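Local coordinates for Fe-regulated protein B (Neisseria meningitidis, PDB 4AIP) that probably imports iron across the outer membrane as a TonB-dependent transporter, a plugged beta-barrel of the receptor family, at residues Gly60-Ser65 / Gly486-Pro491; Asp341-Gly346 / Asn350-Asn355; Arg465-Thr470 / Thr475-Asn480; Phe715-Ser720 / Thr726-Gly731. All blocks are in the same frame, centred on the assembly; numbering follows the deposited sequence.

Contact 1. Residues Gly60-Ser65 / Gly486-Pro491; sequences GDRQGS and GVIWQP
Arg62 and Gln490 form the polar half of a contact between plug and barrel wall, in which the loop ahead of strand 67-73 meets the far part of barrel strand 475-490 beside the corner at Pro491. A plug held within a barrel is the hallmark of TonB-dependent transporters, and here the modelled start of the plug is tied to the wall. Arg62 grips Gln490 side-on, with both donors directed to a single oxygen: NE lies 3.1 Å from Gln490 OE1, and NH2 of Arg62 is equally 3.1 Å from Gln490 OE1. The NH2 bond lies in the amide carbonyl plane on a lone pair, whereas NE comes in tilted 35° from that plane. Both bonds are bent, with N-H...O angles near 139°, as expected when two nitrogens share one acceptor.

Ile488 supplies the apolar half. Its CG2 methyl sits over the centre of one guanidinium face, 3.8 Å from Arg62 CZ, while CG1 is 3.8 Å from Arg62 O. Bends at chi2 and chi3 turn the arginine chain across the isoleucine at about a right angle, bringing face and methyl together. Arg62 O accepts a hydrogen bond from Ser498 OG, on the next barrel strand. A guanidinium resting on a methyl and bonded through two N-H groups to a neutral amide oxygen implies a directional attachment without charge pairing between these two segments.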
# COMPACT_ATOMS: atom_id res chain seq x y z
N GLY B 60 44.73 -12.61 1.45
CA GLY B 60 43.74 -11.77 2.22
C GLY B 60 43.86 -10.27 2.00
O GLY B 60 44.27 -9.85 0.92
N ASP B 61 43.48 -9.47 3.01
CA ASP B 61 43.68 -8.01 2.94
C ASP B 61 45.03 -7.70 3.52
O ASP B 61 45.33 -8.11 4.65
CB ASP B 61 42.64 -7.24 3.75
CG ASP B 61 41.25 -7.34 3.16
OD1 ASP B 61 41.07 -7.17 1.93
OD2 ASP B 61 40.33 -7.59 3.95
N ARG B 62 45.86 -7.00 2.76
CA ARG B 62 47.24 -6.75 3.18
C ARG B 62 47.70 -5.31 3.03
O ARG B 62 48.89 -5.07 2.85
CB ARG B 62 48.22 -7.66 2.46
CG ARG B 62 48.10 -9.11 2.82
CD ARG B 62 48.32 -9.83 1.55
NE ARG B 62 49.64 -10.33 1.25
CZ ARG B 62 50.25 -10.32 0.06
NH1 ARG B 62 49.81 -9.75 -0.96
NH2 ARG B 62 51.39 -10.87 -0.13
N GLN B 63 46.78 -4.36 3.12
CA GLN B 63 47.19 -2.97 3.12
C GLN B 63 46.92 -2.33 4.47
O GLN B 63 46.38 -1.23 4.56
CB GLN B 63 46.55 -2.22 1.97
CG GLN B 63 47.13 -2.64 0.65
CD GLN B 63 46.41 -2.05 -0.50
OE1 GLN B 63 45.84 -2.79 -1.34
NE2 GLN B 63 46.41 -0.70 -0.56
N GLY B 64 47.36 -3.04 5.51
CA GLY B 64 46.99 -2.76 6.86
C GLY B 64 45.48 -2.71 6.99
O GLY B 64 44.78 -3.74 6.97
N SER B 65 44.98 -1.49 7.02
CA SER B 65 43.59 -1.24 7.34
C SER B 65 42.89 -0.41 6.25
O SER B 65 41.71 0.01 6.40
CB SER B 65 43.55 -0.50 8.68
OG SER B 65 42.25 -0.25 9.07
N GLY B 486 51.80 0.73 -5.62
CA GLY B 486 51.56 0.04 -4.38
C GLY B 486 52.52 -1.11 -4.21
O GLY B 486 52.83 -1.83 -5.18
N VAL B 487 52.99 -1.27 -2.98
CA VAL B 487 53.88 -2.33 -2.60
C VAL B 487 53.32 -3.06 -1.41
O VAL B 487 52.95 -2.44 -0.44
CB VAL B 487 55.27 -1.79 -2.12
CG1 VAL B 487 56.26 -2.94 -1.98
CG2 VAL B 487 55.82 -0.72 -3.05
N ILE B 488 53.30 -4.38 -1.48
CA ILE B 488 53.09 -5.18 -0.31
C ILE B 488 54.29 -6.12 -0.15
O ILE B 488 54.75 -6.73 -1.12
CB ILE B 488 51.80 -6.03 -0.37
CG1 ILE B 488 50.56 -5.16 -0.57
CG2 ILE B 488 51.70 -6.90 0.90
CD1 ILE B 488 49.36 -5.93 -1.20
N TRP B 489 54.75 -6.25 1.08
CA TRP B 489 55.81 -7.16 1.39
C TRP B 489 55.39 -8.17 2.44
O TRP B 489 54.96 -7.83 3.51
CB TRP B 489 57.01 -6.35 1.83
CG TRP B 489 58.19 -7.18 2.16
CD1 TRP B 489 58.69 -8.23 1.46
CD2 TRP B 489 59.00 -7.02 3.30
NE1 TRP B 489 59.77 -8.75 2.10
CE2 TRP B 489 60.01 -8.02 3.24
CE3 TRP B 489 58.99 -6.11 4.38
CZ2 TRP B 489 61.02 -8.14 4.21
CZ3 TRP B 489 59.96 -6.22 5.35
CH2 TRP B 489 60.98 -7.25 5.27
N GLN B 490 55.51 -9.44 2.11
CA GLN B 490 55.14 -10.48 3.01
C GLN B 490 56.31 -11.43 3.30
O GLN B 490 56.42 -12.51 2.72
CB GLN B 490 53.89 -11.21 2.51
CG GLN B 490 53.61 -12.46 3.29
CD GLN B 490 52.14 -12.84 3.40
OE1 GLN B 490 51.32 -12.57 2.50
NE2 GLN B 490 51.79 -13.50 4.52
N PRO B 491 57.17 -11.04 4.23
CA PRO B 491 58.40 -11.77 4.59
C PRO B 491 58.23 -13.06 5.34
O PRO B 491 59.12 -13.90 5.31
CB PRO B 491 59.13 -10.80 5.50
CG PRO B 491 58.28 -9.62 5.64
CD PRO B 491 56.98 -9.83 5.03

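Contact 2. Residues Asp341-Gly346 / Asn350-Asn355; sequences DDSGTG and NVKGPN
Asp341 and Gly353 meet through the carboxylate of the first and the backbone of the second: Gly353 N donates to Asp341 OD1 over 2.9 Å, arriving on the anti side and 33° out of the carboxylate plane. CG stands anti to the backbone N of Asp341 (chi1 -178°), which swings the oxygen back towards Gly353 although the side chain sets off in the other direction. From the opposite face of the same plane, Ser343 N reaches Asp341 OD1 at 3.2 Å, so one oxygen gathers two backbone donors, one from each segment. Alongside, Asp342 N donates to Gly353 O at 3.2 Å, and further on Asn350 N donates to Thr345 O at 3.0 Å.

A second aspartate works at the buried side. Asp342 OD2 accepts from Asn355 ND2 at 3.0 Å on its anti lone pair, and the oxygen lies close to the amide plane, though carboxylate and amide are turned 65° apart. Asp342 OD1 accepts from Thr345 OG1 at 2.9 Å, the hydroxyl lying above the carboxylate plane.

Outside the two segments, Arg337 forms a salt bridge with Asp342 OD2 and Ser339 OG bonds to Asp342 OD1, so residues of strand 325-339 help to fix the carboxylate to which Asn355 and Thr345 bond. Pro354 also packs on Ile278 of the third subunit.

The Ser343 N bond closes an Asx turn at Asp341, overlapping a type I beta turn from Asp342 to Thr345: aspartate side chains bonded within an irregular loop between two antiparallel barrel strands.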
# COMPACT_ATOMS: atom_id res chain seq x y z
N ASP B 341 3.32 18.04 -0.27
CA ASP B 341 3.10 19.46 -0.35
C ASP B 341 4.40 20.19 -0.10
O ASP B 341 5.00 20.03 0.98
CB ASP B 341 2.05 19.93 0.66
CG ASP B 341 1.78 21.42 0.54
OD1 ASP B 341 2.06 22.00 -0.55
OD2 ASP B 341 1.28 22.00 1.55
N ASP B 342 4.81 21.01 -1.07
CA ASP B 342 6.08 21.74 -0.89
C ASP B 342 5.94 23.25 -0.66
O ASP B 342 6.91 23.98 -0.88
CB ASP B 342 7.07 21.42 -2.02
CG ASP B 342 8.05 20.31 -1.65
OD1 ASP B 342 8.06 19.87 -0.48
OD2 ASP B 342 8.81 19.88 -2.54
N SER B 343 4.73 23.70 -0.24
CA SER B 343 4.45 25.11 0.07
C SER B 343 5.38 25.73 1.12
O SER B 343 5.76 26.90 1.00
CB SER B 343 3.02 25.30 0.59
OG SER B 343 2.15 24.33 0.08
N GLY B 344 5.71 24.95 2.15
CA GLY B 344 6.60 25.41 3.23
C GLY B 344 8.03 24.99 2.99
O GLY B 344 8.82 25.04 3.90
N THR B 345 8.37 24.55 1.78
CA THR B 345 9.73 24.19 1.45
C THR B 345 10.39 25.26 0.57
O THR B 345 10.22 25.23 -0.65
CB THR B 345 9.76 22.84 0.70
OG1 THR B 345 8.91 21.91 1.37
CG2 THR B 345 11.19 22.28 0.62
N GLY B 346 11.15 26.18 1.19
CA GLY B 346 11.81 27.29 0.48
C GLY B 346 12.66 26.80 -0.68
O GLY B 346 12.59 27.36 -1.79
N ASN B 350 8.91 26.72 -2.89
CA ASN B 350 7.58 26.79 -2.24
C ASN B 350 6.44 26.25 -3.12
O ASN B 350 5.33 26.78 -3.17
CB ASN B 350 7.31 28.22 -1.70
CG ASN B 350 8.35 28.66 -0.69
OD1 ASN B 350 8.33 28.23 0.45
ND2 ASN B 350 9.28 29.51 -1.11
N VAL B 351 6.74 25.18 -3.83
CA VAL B 351 5.81 24.64 -4.80
C VAL B 351 4.63 23.99 -4.10
O VAL B 351 4.75 22.99 -3.37
CB VAL B 351 6.51 23.62 -5.76
CG1 VAL B 351 5.49 22.59 -6.35
CG2 VAL B 351 7.28 24.35 -6.84
N LYS B 352 3.47 24.58 -4.34
CA LYS B 352 2.26 24.10 -3.74
C LYS B 352 1.84 22.72 -4.25
O LYS B 352 1.89 22.45 -5.44
CB LYS B 352 1.20 25.12 -4.02
CG LYS B 352 0.20 25.24 -2.93
CD LYS B 352 -0.95 26.03 -3.50
CE LYS B 352 -1.97 25.09 -4.27
NZ LYS B 352 -2.47 23.91 -3.40
N GLY B 353 1.45 21.84 -3.34
CA GLY B 353 1.05 20.47 -3.67
C GLY B 353 2.20 19.57 -4.01
O GLY B 353 3.35 19.91 -3.75
N PRO B 354 1.91 18.41 -4.63
CA PRO B 354 2.96 17.40 -4.83
C PRO B 354 4.10 17.83 -5.74
O PRO B 354 3.91 18.59 -6.71
CB PRO B 354 2.21 16.23 -5.47
CG PRO B 354 0.78 16.51 -5.23
CD PRO B 354 0.66 18.00 -5.27
N ASN B 355 5.29 17.38 -5.35
CA ASN B 355 6.51 17.77 -6.00
C ASN B 355 7.44 16.60 -6.04
O ASN B 355 7.57 15.83 -5.11
CB ASN B 355 7.16 18.96 -5.31
CG ASN B 355 8.30 19.55 -6.12
OD1 ASN B 355 8.19 19.70 -7.32
ND2 ASN B 355 9.40 19.88 -5.46

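Contact 3. Residues Arg465-Thr470 / Thr475-Asn480; sequences RFKVKT and TVSSSN
Val468 and Val476 face each other as a hydrogen-bonded antiparallel pair, with both backbone groups of each residue engaged across the contact. Val468 N donates to Val476 O at 2.9 Å, and Val476 N returns the bond to Val468 O at 3.0 Å; both are nearly straight. Two residues away, Phe466 N donates to Ser478 O at 3.2 Å. The reciprocal bond from Ser478 N to Phe466 O is weak, and the position of that oxygen is less certain. Thr475 CA adds a C-H...O contact to Val468 O at 3.3 Å.

This pairing belongs to the beta hairpin of barrel strands 455-469 and 475-490, whose short segments run antiparallel at 168°. The alternate residues Arg465, Lys467 and Lys469 direct their backbone bonds to the other side, to Thr442, Thr440 and Thr438 of the preceding strand 438-452, so successive residues serve opposite neighbours.

Side chains alternate likewise. Phe466 CG sits between its backbone N and carbonyl carbon (chi1 69°), which lays the ring beneath the partner strand: Ser478 N lies over one face, displaced toward the rim, and Ser478 CB is 3.6 Å from Phe466 CE2. On the other side of the sheet Lys467 leans obliquely over Thr475, its CE 3.4 Å from Thr475 OG1, while the CB atoms of Arg465 and Ser479 approach to 4.0 Å. The ammonium of Lys469 turns away from the partner strand and donates to Asn436 O.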
# COMPACT_ATOMS: atom_id res chain seq x y z
N ARG B 465 37.92 11.65 -17.59
CA ARG B 465 37.38 12.94 -18.04
C ARG B 465 36.00 13.06 -17.54
O ARG B 465 35.31 12.06 -17.37
CB ARG B 465 37.26 13.05 -19.56
CG ARG B 465 38.10 12.11 -20.43
CD ARG B 465 37.83 12.53 -21.88
NE ARG B 465 37.19 13.85 -21.85
CZ ARG B 465 37.05 14.65 -22.91
NH1 ARG B 465 37.53 14.25 -24.10
NH2 ARG B 465 36.42 15.84 -22.76
N PHE B 466 35.56 14.28 -17.43
CA PHE B 466 34.23 14.53 -17.12
C PHE B 466 33.76 15.60 -18.02
O PHE B 466 34.57 16.39 -18.57
CB PHE B 466 34.10 15.00 -15.69
CG PHE B 466 34.66 16.36 -15.42
CD1 PHE B 466 33.88 17.51 -15.58
CD2 PHE B 466 35.95 16.48 -14.90
CE1 PHE B 466 34.39 18.79 -15.29
CE2 PHE B 466 36.48 17.78 -14.58
CZ PHE B 466 35.70 18.93 -14.77
N LYS B 467 32.44 15.71 -18.06
CA LYS B 467 31.86 16.85 -18.69
C LYS B 467 30.62 17.29 -17.95
O LYS B 467 29.73 16.44 -17.67
CB LYS B 467 31.53 16.46 -20.09
CG LYS B 467 31.19 17.61 -20.80
CD LYS B 467 30.64 17.15 -22.08
CE LYS B 467 29.86 18.28 -22.58
NZ LYS B 467 28.73 17.56 -23.18
N VAL B 468 30.56 18.58 -17.64
CA VAL B 468 29.49 19.10 -16.79
C VAL B 468 28.67 20.05 -17.62
O VAL B 468 29.21 21.01 -18.15
CB VAL B 468 29.99 19.83 -15.51
CG1 VAL B 468 28.83 20.42 -14.77
CG2 VAL B 468 30.66 18.88 -14.63
N LYS B 469 27.38 19.76 -17.75
CA LYS B 469 26.48 20.66 -18.38
C LYS B 469 25.51 21.13 -17.28
O LYS B 469 24.65 20.37 -16.82
CB LYS B 469 25.78 19.97 -19.55
CG LYS B 469 24.82 20.91 -20.29
CD LYS B 469 23.86 20.10 -21.18
CE LYS B 469 22.38 20.62 -21.04
NZ LYS B 469 21.86 20.96 -19.59
N THR B 470 25.70 22.38 -16.84
CA THR B 470 24.82 22.94 -15.83
C THR B 470 23.44 23.35 -16.38
O THR B 470 23.15 23.16 -17.56
CB THR B 470 25.51 24.07 -15.06
OG1 THR B 470 26.14 24.97 -15.98
CG2 THR B 470 26.55 23.53 -14.09
N THR B 475 28.56 24.20 -20.76
CA THR B 475 29.31 22.98 -20.76
C THR B 475 30.82 23.22 -20.48
O THR B 475 31.44 24.06 -21.12
CB THR B 475 29.08 22.30 -22.09
OG1 THR B 475 28.20 21.19 -21.89
CG2 THR B 475 30.38 21.78 -22.71
N VAL B 476 31.39 22.52 -19.51
CA VAL B 476 32.80 22.65 -19.15
C VAL B 476 33.35 21.26 -18.92
O VAL B 476 32.72 20.46 -18.23
CB VAL B 476 32.97 23.48 -17.88
CG1 VAL B 476 34.37 23.30 -17.29
CG2 VAL B 476 32.74 24.93 -18.14
N SER B 477 34.48 20.93 -19.54
CA SER B 477 35.10 19.64 -19.25
C SER B 477 36.54 19.79 -18.91
O SER B 477 37.05 20.91 -18.97
CB SER B 477 34.89 18.57 -20.33
OG SER B 477 34.74 19.08 -21.57
N SER B 478 37.13 18.67 -18.48
CA SER B 478 38.54 18.57 -18.17
C SER B 478 38.83 17.11 -18.10
O SER B 478 37.89 16.31 -18.13
CB SER B 478 38.87 19.22 -16.82
OG SER B 478 40.27 19.45 -16.75
N SER B 479 40.11 16.77 -17.97
CA SER B 479 40.52 15.40 -17.90
C SER B 479 41.76 15.30 -17.03
O SER B 479 42.41 16.29 -16.78
CB SER B 479 40.80 14.88 -19.29
OG SER B 479 41.92 15.53 -19.79
N ASN B 480 42.09 14.10 -16.57
CA ASN B 480 43.23 13.90 -15.69
C ASN B 480 43.88 12.59 -15.91
O ASN B 480 43.22 11.60 -16.20
CB ASN B 480 42.80 13.96 -14.22
CG ASN B 480 42.40 15.36 -13.79
OD1 ASN B 480 41.34 15.86 -14.16
ND2 ASN B 480 43.29 16.02 -13.04

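Contact 4. Residues Phe715-Ser720 / Thr726-Gly731; sequences FYYPHS and TLPGVG
Phe715 starts the contact with the edge of its ring, presenting CE1 to Pro728 CB at 3.8 Å, near the ring plane. The next residue, Tyr716, holds on with both backbone and ring. Its carbonyl accepts the contact's one cross-segment hydrogen bond, Gly729 N to Tyr716 O at 2.7 Å, with an N-H...O angle of 159°. With CG placed between the backbone N and the carbonyl carbon (chi1 70°), the ring swings over the same glycine: Gly729 CA stands over the face in a CH-pi contact, displaced toward the rim and 3.5 Å from Tyr716 CZ. Such an approach depends on the absence of a side chain at Gly729. Phe685, on strand 681-694, stacks with the Tyr716 ring as well.

Both segments lie in the long connection between barrel strands 702-709 and 733-741. Residues 726-731 of this loop fall in the predicted TonB C-terminal box, the stretch that ends in the closing strand of the barrel. In this connection Tyr717 runs side by side with Pro728, the two side chains pointing the same way. Pro728 CB lies over the tyrosine face, 4.2 Å from the Tyr717 ring centroid, and Tyr717 CE1 is 3.7 Å from Pro728 CD. The ring also presses close to the Leu727-Pro728 peptide, its CD1 being 3.3 Å from Leu727 C. Pro718 then sets its CD 3.7 Å from Leu727 O. Beyond it the chain turns to the plug, where Ser720 OG bonds to Asp96 and Thr108.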
# COMPACT_ATOMS: atom_id res chain seq x y z
N PHE B 715 22.63 9.99 26.73
CA PHE B 715 22.25 11.17 25.96
C PHE B 715 23.48 11.77 25.27
O PHE B 715 24.39 12.27 25.94
CB PHE B 715 21.60 12.22 26.88
CG PHE B 715 21.18 13.51 26.16
CD1 PHE B 715 20.88 13.51 24.79
CD2 PHE B 715 21.02 14.72 26.87
CE1 PHE B 715 20.48 14.68 24.13
CE2 PHE B 715 20.66 15.91 26.20
CZ PHE B 715 20.37 15.87 24.84
N TYR B 716 23.51 11.76 23.94
CA TYR B 716 24.67 12.27 23.23
C TYR B 716 24.32 12.62 21.84
O TYR B 716 23.31 12.08 21.32
CB TYR B 716 25.80 11.23 23.21
CG TYR B 716 25.50 10.04 22.32
CD1 TYR B 716 24.72 8.97 22.79
CD2 TYR B 716 25.96 10.00 20.95
CE1 TYR B 716 24.45 7.84 21.94
CE2 TYR B 716 25.66 8.90 20.09
CZ TYR B 716 24.93 7.83 20.59
OH TYR B 716 24.63 6.76 19.77
N TYR B 717 25.19 13.47 21.24
CA TYR B 717 25.23 13.78 19.79
C TYR B 717 26.44 13.18 19.11
O TYR B 717 27.55 13.42 19.51
CB TYR B 717 25.21 15.30 19.51
CG TYR B 717 23.93 15.91 20.02
CD1 TYR B 717 22.75 15.94 19.21
CD2 TYR B 717 23.85 16.41 21.34
CE1 TYR B 717 21.59 16.49 19.68
CE2 TYR B 717 22.68 16.96 21.81
CZ TYR B 717 21.55 16.99 20.99
OH TYR B 717 20.38 17.54 21.50
N PRO B 718 26.23 12.41 18.02
CA PRO B 718 27.39 11.92 17.27
C PRO B 718 28.09 13.07 16.60
O PRO B 718 27.51 14.14 16.41
CB PRO B 718 26.76 11.00 16.18
CG PRO B 718 25.44 10.60 16.76
CD PRO B 718 24.97 11.88 17.46
N HIS B 719 29.31 12.79 16.18
CA HIS B 719 30.20 13.79 15.60
C HIS B 719 30.04 14.16 14.11
O HIS B 719 30.29 15.32 13.75
CB HIS B 719 31.65 13.53 16.02
CG HIS B 719 31.87 13.84 17.47
ND1 HIS B 719 33.04 13.54 18.14
CD2 HIS B 719 31.03 14.35 18.41
CE1 HIS B 719 32.91 13.87 19.41
NE2 HIS B 719 31.71 14.37 19.60
N SER B 720 29.60 13.25 13.26
CA SER B 720 29.47 13.61 11.84
C SER B 720 28.17 14.27 11.56
O SER B 720 27.25 13.67 11.06
CB SER B 720 29.61 12.38 10.96
OG SER B 720 30.65 11.57 11.45
N THR B 726 21.96 19.14 17.13
CA THR B 726 21.03 18.76 16.09
C THR B 726 20.19 17.51 16.36
O THR B 726 19.01 17.64 16.60
CB THR B 726 21.71 18.58 14.74
OG1 THR B 726 22.48 17.37 14.75
CG2 THR B 726 22.53 19.76 14.42
N LEU B 727 20.78 16.32 16.26
CA LEU B 727 20.01 15.10 16.44
C LEU B 727 20.76 14.08 17.27
O LEU B 727 21.79 13.58 16.85
CB LEU B 727 19.58 14.47 15.09
CG LEU B 727 18.62 15.24 14.19
CD1 LEU B 727 18.49 14.53 12.88
CD2 LEU B 727 17.29 15.35 14.84
N PRO B 728 20.22 13.74 18.44
CA PRO B 728 20.99 12.89 19.35
C PRO B 728 21.01 11.44 18.91
O PRO B 728 20.23 11.03 18.06
CB PRO B 728 20.25 13.04 20.70
CG PRO B 728 18.89 13.49 20.37
CD PRO B 728 18.90 14.10 18.97
N GLY B 729 21.91 10.67 19.50
CA GLY B 729 21.92 9.20 19.33
C GLY B 729 20.66 8.56 19.91
O GLY B 729 19.94 9.17 20.74
N VAL B 730 20.38 7.33 19.49
CA VAL B 730 19.19 6.71 19.95
C VAL B 730 19.46 6.40 21.38
O VAL B 730 20.55 5.93 21.75
CB VAL B 730 18.76 5.45 19.14
CG1 VAL B 730 17.47 4.82 19.72
CG2 VAL B 730 18.53 5.79 17.58
N GLY B 731 18.49 6.71 22.23
CA GLY B 731 18.61 6.24 23.58
C GLY B 731 18.55 4.74 23.59
O GLY B 731 18.63 4.07 22.57

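Overall arrangement
The four contacts are spread around one barrel and none touches another. Contacts 1 and 3 share strand 475-490, one near its end and the other at its start, and their nearest atoms are still about 17 Å apart. Contact 1 joins plug to wall across more than 400 residues of chain, an interval that includes contacts 2 and 3; contact 4 follows it in sequence. Contacts 1 and 2 lie on opposite sides of the chain's centre, 53 Å between centres, as do contacts 3 and 4, 39 Å apart. Contacts 2 and 4, both in inter-strand loops, come within about 16 Å at their nearest atoms. All lie away from the detergent pocket and from Arg276, which binds glutamate in another structure of this protein.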